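Local atomic coordinates of malic enzyme (Entamoeba histolytica, PDB entry 3NV9), a protein that probably catalyses the oxidative decarboxylation of malate to pyruvate with NADP or NAD as acceptor, and has been linked to activation of the drug metronidazole. Residues S230-L235 with Y271-I276; K254-N259 with T279-K284; K377-M382 with I426-A431; I384-A389 with A419-Q424. All blocks are in the same frame, centred on the assembly; numbering follows the deposited sequence.

Interaction 1: residues S230-L235 with Y271-I276; sequences SNTTCL and YRKWEI
Leu235 and Ile276 meet tip to tip between two helices of the Rossmann-type NAD-binding domain. Leu235 CD2 lies 3.8 Å from Ile276 CG1. Its other methyl, Leu235 CD1, is 4.0 Å from Ile276 CG2. The two branched ends therefore mesh through both of their forks. One turn earlier, Thr232 supplies the second contact. Its methyl, Thr232 CG2, anti to the backbone N, reaches Arg272 CB at 3.8 Å. The arginine meets helix 229-240 here with its CB, near the root of the side chain. Thr232 OG1 is 4.2 Å from Lys273 CG, and the two side chains cross at about a right angle. No hydrogen bond joins the segments; the contact is apolar and buried.

Residues around the pair complete the packing. Helix 229-240 follows strand 222-225, and helix 271-279 packs beside it. The segment axes approach to 10.4 Å at an angle of 42°. Met250 on strand 248-252 touches Thr232, Leu235 and Ile276, so the sheet floors the contact. Thr232 and Arg272 also touch Tyr176 of helix 174-185. The Lys273 chain turns at chi3 and its NZ makes a salt bridge with Asp252. A sulfate, probably from the crystallisation liquor, lies near the same side chain. Between the helices, the delta methyl CD1 of Ile276 rests 4.0 Å from the carbonyl oxygen O of Thr232.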
loop_
_atom_site.group_PDB
_atom_site.type_symbol
_atom_site.label_atom_id
_atom_site.label_comp_id
_atom_site.label_asym_id
_atom_site.label_seq_id
_atom_site.Cartn_x
_atom_site.Cartn_y
_atom_site.Cartn_z
ATOM N N SER A 230 -13.508 9.903 20.110
ATOM C CA SER A 230 -14.579 8.856 20.033
ATOM C C SER A 230 -15.846 9.218 20.804
ATOM O O SER A 230 -16.923 9.229 20.238
ATOM C CB SER A 230 -14.095 7.480 20.475
ATOM O OG SER A 230 -13.063 7.054 19.597
ATOM N N ASN A 231 -15.701 9.485 22.093
ATOM C CA ASN A 231 -16.837 9.784 22.936
ATOM C C ASN A 231 -17.674 10.986 22.482
ATOM O O ASN A 231 -18.928 10.952 22.521
ATOM C CB ASN A 231 -16.399 9.924 24.385
ATOM C CG ASN A 231 -16.973 8.838 25.260
ATOM O OD1 ASN A 231 -17.438 7.815 24.763
ATOM N ND2 ASN A 231 -16.992 9.071 26.569
ATOM N N THR A 232 -16.963 12.026 22.069
ATOM C CA THR A 232 -17.508 13.254 21.519
ATOM C C THR A 232 -18.415 12.930 20.329
ATOM O O THR A 232 -19.537 13.457 20.222
ATOM C CB THR A 232 -16.316 14.191 21.081
ATOM O OG1 THR A 232 -15.932 15.024 22.166
ATOM C CG2 THR A 232 -16.646 15.079 19.951
ATOM N N THR A 233 -17.928 12.075 19.427
ATOM C CA THR A 233 -18.672 11.736 18.219
ATOM C C THR A 233 -19.824 10.807 18.558
ATOM O O THR A 233 -20.868 10.899 17.921
ATOM C CB THR A 233 -17.786 11.150 17.134
ATOM O OG1 THR A 233 -16.570 11.908 17.055
ATOM C CG2 THR A 233 -18.496 11.166 15.780
ATOM N N CYS A 234 -19.625 9.963 19.582
ATOM C CA CYS A 234 -20.662 9.042 20.083
ATOM C C CYS A 234 -21.849 9.830 20.587
ATOM O O CYS A 234 -22.977 9.516 20.249
ATOM C CB CYS A 234 -20.160 8.109 21.168
ATOM S SG CYS A 234 -19.060 6.827 20.527
ATOM N N LEU A 235 -21.573 10.869 21.372
ATOM C CA LEU A 235 -22.588 11.758 21.904
ATOM C C LEU A 235 -23.320 12.448 20.776
ATOM O O LEU A 235 -24.542 12.445 20.750
ATOM C CB LEU A 235 -21.949 12.797 22.835
ATOM C CG LEU A 235 -22.885 13.624 23.712
ATOM C CD1 LEU A 235 -22.081 14.037 24.937
ATOM C CD2 LEU A 235 -23.380 14.852 22.891
ATOM N N TYR A 271 -13.844 23.069 19.753
ATOM C CA TYR A 271 -15.219 23.482 19.494
ATOM C C TYR A 271 -16.280 22.343 19.695
ATOM O O TYR A 271 -17.383 22.612 20.193
ATOM C CB TYR A 271 -15.340 24.080 18.105
ATOM C CG TYR A 271 -15.320 23.072 16.969
ATOM C CD1 TYR A 271 -16.510 22.567 16.422
ATOM C CD2 TYR A 271 -14.113 22.640 16.415
ATOM C CE1 TYR A 271 -16.503 21.647 15.367
ATOM C CE2 TYR A 271 -14.087 21.717 15.364
ATOM C CZ TYR A 271 -15.290 21.216 14.839
ATOM O OH TYR A 271 -15.250 20.286 13.783
ATOM N N ARG A 272 -15.944 21.088 19.328
ATOM C CA ARG A 272 -16.881 19.980 19.531
ATOM C C ARG A 272 -17.235 19.798 21.025
ATOM O O ARG A 272 -18.395 19.599 21.391
ATOM C CB ARG A 272 -16.409 18.675 18.818
ATOM C CG ARG A 272 -15.710 18.893 17.459
ATOM C CD ARG A 272 -16.125 17.959 16.277
ATOM N NE ARG A 272 -17.472 18.257 15.872
ATOM C CZ ARG A 272 -18.031 18.105 14.670
ATOM N NH1 ARG A 272 -17.409 17.599 13.575
ATOM N NH2 ARG A 272 -19.292 18.510 14.593
ATOM N N LYS A 273 -16.257 19.910 21.916
ATOM C CA LYS A 273 -16.595 19.840 23.344
ATOM C C LYS A 273 -17.447 21.059 23.736
ATOM O O LYS A 273 -18.345 20.951 24.586
ATOM C CB LYS A 273 -15.361 19.712 24.256
ATOM C CG LYS A 273 -14.444 18.501 23.988
ATOM C CD LYS A 273 -13.139 18.573 24.835
ATOM C CE LYS A 273 -13.386 18.698 26.354
ATOM N NZ LYS A 273 -12.123 18.772 27.158
ATOM N N TRP A 274 -17.179 22.187 23.087
ATOM C CA TRP A 274 -17.902 23.433 23.352
ATOM C C TRP A 274 -19.412 23.379 23.002
ATOM O O TRP A 274 -20.253 23.756 23.849
ATOM C CB TRP A 274 -17.207 24.632 22.685
ATOM C CG TRP A 274 -17.912 25.915 23.024
ATOM C CD1 TRP A 274 -18.395 26.861 22.138
ATOM C CD2 TRP A 274 -18.265 26.373 24.345
ATOM N NE1 TRP A 274 -19.008 27.868 22.845
ATOM C CE2 TRP A 274 -18.939 27.594 24.192
ATOM C CE3 TRP A 274 -18.053 25.874 25.636
ATOM C CZ2 TRP A 274 -19.417 28.322 25.291
ATOM C CZ3 TRP A 274 -18.540 26.579 26.728
ATOM C CH2 TRP A 274 -19.213 27.790 26.551
ATOM N N GLU A 275 -19.737 22.891 21.794
ATOM C CA GLU A 275 -21.130 22.631 21.362
ATOM C C GLU A 275 -21.855 21.752 22.392
ATOM O O GLU A 275 -22.991 22.013 22.782
ATOM C CB GLU A 275 -21.128 21.995 19.972
ATOM C CG GLU A 275 -22.442 21.292 19.517
ATOM C CD GLU A 275 -23.575 22.266 19.114
ATOM O OE1 GLU A 275 -23.301 23.479 18.945
ATOM O OE2 GLU A 275 -24.744 21.816 18.981
ATOM N N ILE A 276 -21.156 20.725 22.864
ATOM C CA ILE A 276 -21.640 19.848 23.930
ATOM C C ILE A 276 -21.750 20.554 25.288
ATOM O O ILE A 276 -22.597 20.192 26.111
ATOM C CB ILE A 276 -20.715 18.592 24.014
ATOM C CG1 ILE A 276 -20.944 17.711 22.789
ATOM C CG2 ILE A 276 -20.859 17.835 25.352
ATOM C CD1 ILE A 276 -19.802 16.739 22.496
#

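Interaction 2: residues K254-N259 with T279-K284; sequences KGSLHN and TTNPSK
With CG anti to the backbone N (chi1 176°), Asn281 extends its amide to the backbone of Leu257. His258 has CG between its backbone N and carbonyl carbon, which presents one ring face to Lys284. The Asn281 ND2 bond to Leu257 O is short, 2.6 Å, and nearly straight at 164°. The oxygen lies close to the amide plane of Asn281, but ND2 sits above the plane of the Leu257 carbonyl. Asn281 ND2 also makes a weak bond to Ser256 OG at 3.1 Å. Ser256 OG has a further partner in Phe285 O, and Asn281 OD1 is hydrogen-bonded to Phe285 N.

These residues lie at the edge of the Rossmann-type sheet, where the short strand 255-256 runs antiparallel to strand 248-252. The facing loop follows helix 271-279 and folds into a type I turn from Asn281 to Lys284. From the last position of this turn, the Lys284 chain crosses the His258 ring. Its CG lies 3.7 Å from the ring centroid of His258, a CH-pi contact over the face, offset toward the rim. Bends at chi2 and chi3 then carry Lys284 NZ to Asn259 OD1, a hydrogen bond of 3.0 Å. One water accepts from Asn259 N and donates weakly to Asn281 O.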
loop_
_atom_site.group_PDB
_atom_site.type_symbol
_atom_site.label_atom_id
_atom_site.label_comp_id
_atom_site.label_asym_id
_atom_site.label_seq_id
_atom_site.Cartn_x
_atom_site.Cartn_y
_atom_site.Cartn_z
ATOM N N LYS A 254 -11.130 17.272 34.058
ATOM C CA LYS A 254 -11.365 18.359 34.992
ATOM C C LYS A 254 -12.804 18.467 35.515
ATOM O O LYS A 254 -13.125 19.458 36.162
ATOM C CB LYS A 254 -11.029 19.682 34.313
ATOM C CG LYS A 254 -9.792 19.660 33.420
ATOM C CD LYS A 254 -8.990 20.960 33.547
ATOM C CE LYS A 254 -7.485 20.707 33.427
ATOM N NZ LYS A 254 -7.046 19.532 34.261
ATOM N N GLY A 255 -13.673 17.492 35.224
ATOM C CA GLY A 255 -15.106 17.568 35.608
ATOM C C GLY A 255 -16.125 17.744 34.466
ATOM O O GLY A 255 -15.744 17.851 33.279
ATOM N N SER A 256 -17.418 17.790 34.811
ATOM C CA SER A 256 -18.476 17.754 33.796
ATOM C C SER A 256 -18.410 18.899 32.820
ATOM O O SER A 256 -17.795 19.921 33.096
ATOM C CB SER A 256 -19.881 17.600 34.382
ATOM O OG SER A 256 -20.428 18.807 34.878
ATOM N N LEU A 257 -18.974 18.666 31.645
ATOM C CA LEU A 257 -19.073 19.672 30.631
ATOM C C LEU A 257 -20.448 20.338 30.807
ATOM O O LEU A 257 -21.473 19.680 31.106
ATOM C CB LEU A 257 -18.906 19.070 29.237
ATOM C CG LEU A 257 -17.485 18.909 28.674
ATOM C CD1 LEU A 257 -16.674 17.935 29.521
ATOM C CD2 LEU A 257 -17.474 18.489 27.189
ATOM N N HIS A 258 -20.426 21.666 30.668
ATOM C CA HIS A 258 -21.572 22.552 30.955
ATOM C C HIS A 258 -21.182 23.934 30.447
ATOM O O HIS A 258 -20.028 24.146 30.066
ATOM C CB HIS A 258 -21.937 22.550 32.452
ATOM C CG HIS A 258 -20.823 22.970 33.375
ATOM N ND1 HIS A 258 -20.206 24.204 33.304
ATOM C CD2 HIS A 258 -20.239 22.325 34.418
ATOM C CE1 HIS A 258 -19.281 24.291 34.248
ATOM N NE2 HIS A 258 -19.281 23.166 34.941
ATOM N N ASN A 259 -22.136 24.868 30.416
ATOM C CA ASN A 259 -21.884 26.198 29.817
ATOM C C ASN A 259 -20.983 27.134 30.635
ATOM O O ASN A 259 -20.665 28.212 30.160
ATOM C CB ASN A 259 -23.186 26.913 29.370
ATOM C CG ASN A 259 -24.109 27.267 30.532
ATOM O OD1 ASN A 259 -23.683 27.410 31.680
ATOM N ND2 ASN A 259 -25.399 27.415 30.224
ATOM N N THR A 279 -25.124 22.595 25.059
ATOM C CA THR A 279 -26.396 21.860 24.806
ATOM C C THR A 279 -26.747 20.754 25.811
ATOM O O THR A 279 -27.865 20.245 25.815
ATOM C CB THR A 279 -26.369 21.227 23.382
ATOM O OG1 THR A 279 -25.174 20.441 23.246
ATOM C CG2 THR A 279 -26.374 22.290 22.306
ATOM N N THR A 280 -25.811 20.368 26.664
ATOM C CA THR A 280 -26.024 19.191 27.516
ATOM C C THR A 280 -25.960 19.551 28.976
ATOM O O THR A 280 -25.569 20.672 29.313
ATOM C CB THR A 280 -25.016 18.041 27.187
ATOM O OG1 THR A 280 -23.652 18.471 27.405
ATOM C CG2 THR A 280 -25.189 17.585 25.711
ATOM N N ASN A 281 -26.362 18.615 29.834
ATOM C CA ASN A 281 -26.072 18.670 31.279
ATOM C C ASN A 281 -26.491 20.017 31.903
ATOM O O ASN A 281 -25.641 20.716 32.486
ATOM C CB ASN A 281 -24.559 18.416 31.493
ATOM C CG ASN A 281 -24.128 18.534 32.942
ATOM O OD1 ASN A 281 -24.802 18.060 33.855
ATOM N ND2 ASN A 281 -22.980 19.139 33.153
ATOM N N PRO A 282 -27.796 20.394 31.758
ATOM C CA PRO A 282 -28.311 21.687 32.233
ATOM C C PRO A 282 -28.011 21.838 33.710
ATOM O O PRO A 282 -27.543 22.878 34.124
ATOM C CB PRO A 282 -29.827 21.562 32.025
ATOM C CG PRO A 282 -29.960 20.512 30.946
ATOM C CD PRO A 282 -28.905 19.516 31.353
ATOM N N SER A 283 -28.257 20.760 34.452
ATOM C CA SER A 283 -27.928 20.556 35.874
ATOM C C SER A 283 -26.478 20.840 36.426
ATOM O O SER A 283 -26.283 20.927 37.640
ATOM C CB SER A 283 -28.325 19.117 36.202
ATOM O OG SER A 283 -28.264 18.874 37.577
ATOM N N LYS A 284 -25.471 20.987 35.561
ATOM C CA LYS A 284 -24.082 21.193 36.023
ATOM C C LYS A 284 -23.559 20.148 37.000
ATOM O O LYS A 284 -22.933 20.512 37.988
ATOM C CB LYS A 284 -23.927 22.557 36.692
ATOM C CG LYS A 284 -23.175 23.589 35.868
ATOM C CD LYS A 284 -24.040 24.269 34.844
ATOM C CE LYS A 284 -23.610 25.733 34.691
ATOM N NZ LYS A 284 -24.758 26.571 34.311
HETATM O O HOH W 1 -24.939 23.859 31.553
#

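Interaction 3: residues K377-M382 with I426-A431; sequences KITDNM and IKDGVA. With SO4 (sulfate ion), chain C.
Thr379 OG1 is held from two directions: it donates to Asp428 OD2 at 2.7 Å and accepts from Met382 N at 3.1 Å. Its hydroxyl lies between the backbone N and the carbonyl carbon (chi1 62°), where both partners can reach it. The second bond caps helix 380-396. Thr379 and Met382 form a capping box, completed by a weak bond from Thr379 N to Met382 SD. The other carboxylate oxygen, Asp428 OD1, takes an almost straight bond of 2.9 Å from Asn381 ND2. Both donors come from above the carboxylate plane, and amide and carboxylate are turned 43° apart. Gln424 NE2 also donates to Asp428 OD1.

Helix 413-428 ends here in a Schellman motif, with Gly429 at positive phi. The chain then turns Val430 back under the cap. Val430 CG2 packs on Met382 SD at 3.8 Å, and Val430 CG1 meets Thr379 CG2. A sulfate, probably from the crystallisation liquor, accepts from Asp380 N at 3.0 Å and from Arg183 NH1. Asp428 thus ties the end of one helix to the start of another. Its donors and the start of helix 380-396 would probably favour the ionised carboxylate, against the opposing effect of its own helix end.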
loop_
_atom_site.group_PDB
_atom_site.type_symbol
_atom_site.label_atom_id
_atom_site.label_comp_id
_atom_site.label_asym_id
_atom_site.label_seq_id
_atom_site.Cartn_x
_atom_site.Cartn_y
_atom_site.Cartn_z
ATOM N N LYS A 377 -17.800 12.725 0.965
ATOM C CA LYS A 377 -17.546 12.880 2.404
ATOM C C LYS A 377 -18.256 11.728 3.098
ATOM O O LYS A 377 -19.232 11.229 2.536
ATOM C CB LYS A 377 -18.214 14.169 2.911
ATOM C CG LYS A 377 -17.495 15.465 2.528
ATOM C CD LYS A 377 -18.444 16.747 2.455
ATOM C CE LYS A 377 -19.622 16.667 3.439
ATOM N NZ LYS A 377 -20.486 17.880 3.299
ATOM N N ILE A 378 -17.824 11.337 4.312
ATOM C CA ILE A 378 -18.635 10.446 5.118
ATOM C C ILE A 378 -19.449 11.341 5.992
ATOM O O ILE A 378 -18.908 11.985 6.894
ATOM C CB ILE A 378 -17.865 9.386 6.022
ATOM C CG1 ILE A 378 -16.886 8.455 5.260
ATOM C CG2 ILE A 378 -18.836 8.503 6.718
ATOM C CD1 ILE A 378 -17.248 8.027 3.860
ATOM N N THR A 379 -20.772 11.378 5.769
ATOM C CA THR A 379 -21.615 12.292 6.578
ATOM C C THR A 379 -22.030 11.571 7.826
ATOM O O THR A 379 -21.904 10.354 7.885
ATOM C CB THR A 379 -22.883 12.727 5.837
ATOM O OG1 THR A 379 -23.654 11.555 5.587
ATOM C CG2 THR A 379 -22.506 13.402 4.522
ATOM N N ASP A 380 -22.540 12.316 8.805
ATOM C CA ASP A 380 -23.079 11.738 10.031
ATOM C C ASP A 380 -24.301 10.858 9.686
ATOM O O ASP A 380 -24.494 9.800 10.250
ATOM C CB ASP A 380 -23.470 12.813 11.052
ATOM C CG ASP A 380 -22.265 13.469 11.742
ATOM O OD1 ASP A 380 -21.098 13.072 11.463
ATOM O OD2 ASP A 380 -22.489 14.401 12.593
ATOM N N ASN A 381 -25.101 11.287 8.737
ATOM C CA ASN A 381 -26.246 10.490 8.326
ATOM C C ASN A 381 -25.833 9.096 7.845
ATOM O O ASN A 381 -26.454 8.098 8.188
ATOM C CB ASN A 381 -27.041 11.242 7.280
ATOM C CG ASN A 381 -27.786 12.437 7.879
ATOM O OD1 ASN A 381 -27.877 12.575 9.096
ATOM N ND2 ASN A 381 -28.333 13.299 7.018
ATOM N N MET A 382 -24.756 9.070 7.072
ATOM C CA MET A 382 -24.247 7.852 6.499
ATOM C C MET A 382 -23.777 6.941 7.631
ATOM O O MET A 382 -24.122 5.755 7.643
ATOM C CB MET A 382 -23.105 8.175 5.558
ATOM C CG MET A 382 -23.583 8.622 4.203
ATOM S SD MET A 382 -22.217 9.401 3.330
ATOM C CE MET A 382 -21.202 7.941 2.886
ATOM N N ILE A 426 -26.346 9.111 -1.435
ATOM C CA ILE A 426 -27.254 9.707 -2.445
ATOM C C ILE A 426 -28.288 10.661 -1.822
ATOM O O ILE A 426 -28.430 11.794 -2.277
ATOM C CB ILE A 426 -27.983 8.621 -3.291
ATOM C CG1 ILE A 426 -26.937 7.748 -4.005
ATOM C CG2 ILE A 426 -29.004 9.291 -4.274
ATOM C CD1 ILE A 426 -27.507 6.558 -4.677
ATOM N N LYS A 427 -28.996 10.222 -0.782
ATOM C CA LYS A 427 -29.946 11.112 -0.146
ATOM C C LYS A 427 -29.303 12.399 0.464
ATOM O O LYS A 427 -29.912 13.479 0.454
ATOM C CB LYS A 427 -30.759 10.366 0.889
ATOM C CG LYS A 427 -31.672 11.267 1.712
ATOM C CD LYS A 427 -32.415 10.491 2.827
ATOM C CE LYS A 427 -32.956 11.474 3.865
ATOM N NZ LYS A 427 -34.233 10.951 4.440
ATOM N N ASP A 428 -28.101 12.275 1.025
ATOM C CA ASP A 428 -27.397 13.414 1.574
ATOM C C ASP A 428 -26.837 14.365 0.470
ATOM O O ASP A 428 -26.485 15.521 0.754
ATOM C CB ASP A 428 -26.286 12.925 2.498
ATOM C CG ASP A 428 -26.815 12.283 3.785
ATOM O OD1 ASP A 428 -27.971 12.571 4.243
ATOM O OD2 ASP A 428 -26.049 11.483 4.372
ATOM N N GLY A 429 -26.747 13.879 -0.766
ATOM C CA GLY A 429 -26.247 14.678 -1.874
ATOM C C GLY A 429 -24.732 14.681 -2.020
ATOM O O GLY A 429 -24.155 15.487 -2.813
ATOM N N VAL A 430 -24.085 13.755 -1.298
ATOM C CA VAL A 430 -22.642 13.608 -1.397
ATOM C C VAL A 430 -22.161 12.538 -2.395
ATOM O O VAL A 430 -20.958 12.471 -2.699
ATOM C CB VAL A 430 -22.016 13.465 -0.018
ATOM C CG1 VAL A 430 -22.481 14.636 0.833
ATOM C CG2 VAL A 430 -22.400 12.101 0.645
ATOM N N ALA A 431 -23.089 11.744 -2.940
ATOM C CA ALA A 431 -22.723 10.711 -3.915
ATOM C C ALA A 431 -22.503 11.264 -5.310
ATOM O O ALA A 431 -23.255 12.119 -5.776
ATOM C CB ALA A 431 -23.753 9.588 -3.942
HETATM S S SO4 C . -21.872 16.435 7.716
HETATM O O1 SO4 C . -22.987 17.352 7.690
HETATM O O2 SO4 C . -21.501 16.131 6.336
HETATM O O3 SO4 C . -20.747 17.064 8.397
HETATM O O4 SO4 C . -22.222 15.297 8.529
#

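Interaction 4: residues I384-A389 with A419-Q424; sequences IAASRA and ADVAMQ
Ala386 CB fits against Val421 CG2 at 3.7 Å, on the more buried side of an antiparallel helix pair. Val421 carries this methyl beside its own backbone N, anti to the carbonyl carbon. Ile366 of helix 363-372 touches both residues. Ala385 CB also packs on the methylene Gln424 CB, 3.9 Å away. Ala385 CB lies against the backbone as well, 3.9 Å from Asp420 O. Small side chains let the segment axes approach to 8.2 Å, with 148° between their N-to-C directions, roughly antiparallel. The pair belongs to helices 380-396 and 413-428 of the NAD-binding region.

Polar atoms gather around Asp420. Its OD1 sits only 3.2 Å from Ala389 CB, a tight approach of oxygen to methyl. No direct hydrogen bond crosses between the segments. A water bridges them, donating to Ala385 O at 2.7 Å and to Asp420 OD1 at 2.8 Å. The second oxygen, Asp420 OD2, accepts from Trp438 NE1 of helix 438-461.

Direct contacts are made without hydrogen bonds, and the polar link between the helices passes through water. Asp420 gets neutral donors at both oxygens, and these probably help to stabilise its negative charge.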
loop_
_atom_site.group_PDB
_atom_site.type_symbol
_atom_site.label_atom_id
_atom_site.label_comp_id
_atom_site.label_asym_id
_atom_site.label_seq_id
_atom_site.Cartn_x
_atom_site.Cartn_y
_atom_site.Cartn_z
ATOM N N ILE A 384 -24.911 6.917 10.576
ATOM C CA ILE A 384 -26.124 6.483 11.305
ATOM C C ILE A 384 -26.860 5.379 10.518
ATOM O O ILE A 384 -27.354 4.435 11.075
ATOM C CB ILE A 384 -27.044 7.681 11.643
ATOM C CG1 ILE A 384 -26.422 8.522 12.793
ATOM C CG2 ILE A 384 -28.467 7.201 12.002
ATOM C CD1 ILE A 384 -27.021 9.920 13.013
ATOM N N ALA A 385 -26.880 5.483 9.208
ATOM C CA ALA A 385 -27.501 4.436 8.407
ATOM C C ALA A 385 -26.777 3.081 8.698
ATOM O O ALA A 385 -27.419 2.050 8.862
ATOM C CB ALA A 385 -27.390 4.830 6.909
ATOM N N ALA A 386 -25.438 3.105 8.774
ATOM C CA ALA A 386 -24.693 1.890 9.075
ATOM C C ALA A 386 -25.084 1.365 10.423
ATOM O O ALA A 386 -25.187 0.126 10.583
ATOM C CB ALA A 386 -23.164 2.090 8.985
ATOM N N SER A 387 -25.331 2.265 11.393
ATOM C CA SER A 387 -25.764 1.843 12.728
ATOM C C SER A 387 -27.084 1.115 12.681
ATOM O O SER A 387 -27.255 0.110 13.356
ATOM C CB SER A 387 -25.967 3.007 13.699
ATOM O OG SER A 387 -24.922 3.906 13.707
ATOM N N ARG A 388 -28.039 1.626 11.916
ATOM C CA ARG A 388 -29.371 0.979 11.908
ATOM C C ARG A 388 -29.238 -0.352 11.228
ATOM O O ARG A 388 -29.774 -1.320 11.716
ATOM C CB ARG A 388 -30.447 1.818 11.233
ATOM C CG ARG A 388 -30.739 3.169 11.915
ATOM C CD ARG A 388 -31.892 3.937 11.189
ATOM N NE ARG A 388 -32.082 5.271 11.775
ATOM C CZ ARG A 388 -32.414 5.524 13.053
ATOM N NH1 ARG A 388 -32.631 4.536 13.923
ATOM N NH2 ARG A 388 -32.534 6.790 13.461
ATOM N N ALA A 389 -28.483 -0.397 10.126
ATOM C CA ALA A 389 -28.224 -1.632 9.389
ATOM C C ALA A 389 -27.589 -2.678 10.295
ATOM O O ALA A 389 -27.962 -3.868 10.242
ATOM C CB ALA A 389 -27.314 -1.357 8.196
ATOM N N ALA A 419 -24.908 -1.035 1.314
ATOM C CA ALA A 419 -26.053 -0.585 0.517
ATOM C C ALA A 419 -26.823 0.488 1.249
ATOM O O ALA A 419 -27.200 1.486 0.647
ATOM C CB ALA A 419 -26.957 -1.790 0.134
ATOM N N ASP A 420 -27.051 0.332 2.554
ATOM C CA ASP A 420 -27.745 1.420 3.289
ATOM C C ASP A 420 -26.946 2.763 3.313
ATOM O O ASP A 420 -27.534 3.862 3.096
ATOM C CB ASP A 420 -28.080 1.010 4.721
ATOM C CG ASP A 420 -29.180 -0.071 4.830
ATOM O OD1 ASP A 420 -29.473 -0.448 5.990
ATOM O OD2 ASP A 420 -29.760 -0.525 3.817
ATOM N N VAL A 421 -25.637 2.671 3.614
ATOM C CA VAL A 421 -24.752 3.837 3.597
ATOM C C VAL A 421 -24.743 4.510 2.203
ATOM O O VAL A 421 -24.690 5.727 2.089
ATOM C CB VAL A 421 -23.308 3.443 3.934
ATOM C CG1 VAL A 421 -22.291 4.554 3.519
ATOM C CG2 VAL A 421 -23.195 3.041 5.417
ATOM N N ALA A 422 -24.771 3.712 1.152
ATOM C CA ALA A 422 -24.773 4.237 -0.227
ATOM C C ALA A 422 -26.028 5.042 -0.557
ATOM O O ALA A 422 -25.961 6.058 -1.251
ATOM C CB ALA A 422 -24.604 3.093 -1.227
ATOM N N MET A 423 -27.170 4.573 -0.070
ATOM C CA MET A 423 -28.441 5.160 -0.415
ATOM C C MET A 423 -28.515 6.494 0.315
ATOM O O MET A 423 -28.910 7.517 -0.263
ATOM C CB MET A 423 -29.596 4.237 0.029
ATOM C CG MET A 423 -29.761 2.978 -0.814
ATOM S SD MET A 423 -29.941 3.252 -2.597
ATOM C CE MET A 423 -28.284 3.100 -3.291
ATOM N N GLN A 424 -28.151 6.429 1.596
ATOM C CA GLN A 424 -27.983 7.595 2.447
ATOM C C GLN A 424 -27.023 8.604 1.818
ATOM O O GLN A 424 -27.327 9.787 1.810
ATOM C CB GLN A 424 -27.571 7.213 3.871
ATOM C CG GLN A 424 -27.768 8.332 4.864
ATOM C CD GLN A 424 -29.259 8.695 5.093
ATOM O OE1 GLN A 424 -30.050 7.917 5.637
ATOM N NE2 GLN A 424 -29.615 9.894 4.697
HETATM O O HOH W 2 -29.861 1.758 7.649
#

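Overall arrangement
The four contacts form two touching pairs. Interactions 1 and 2 have centres about 12 Å apart and interlock in sequence, their segments alternating. Leu257 of interaction 2 packs on Lys273 and Ile276 of interaction 1. Both border strand 248-252 of the Rossmann-type sheet. Interactions 3 and 4 come later, with centres about 10 Å apart, and share helices 380-396 and 413-428. Interaction 3 joins the start of the first helix to the end of the second; interaction 4 lies further along the same pair, and its segments fall between those of interaction 3 in sequence. Interaction 1 packs helices against the sheet and interaction 2 closes loops at its edge strand; the second pair joins two antiparallel helices.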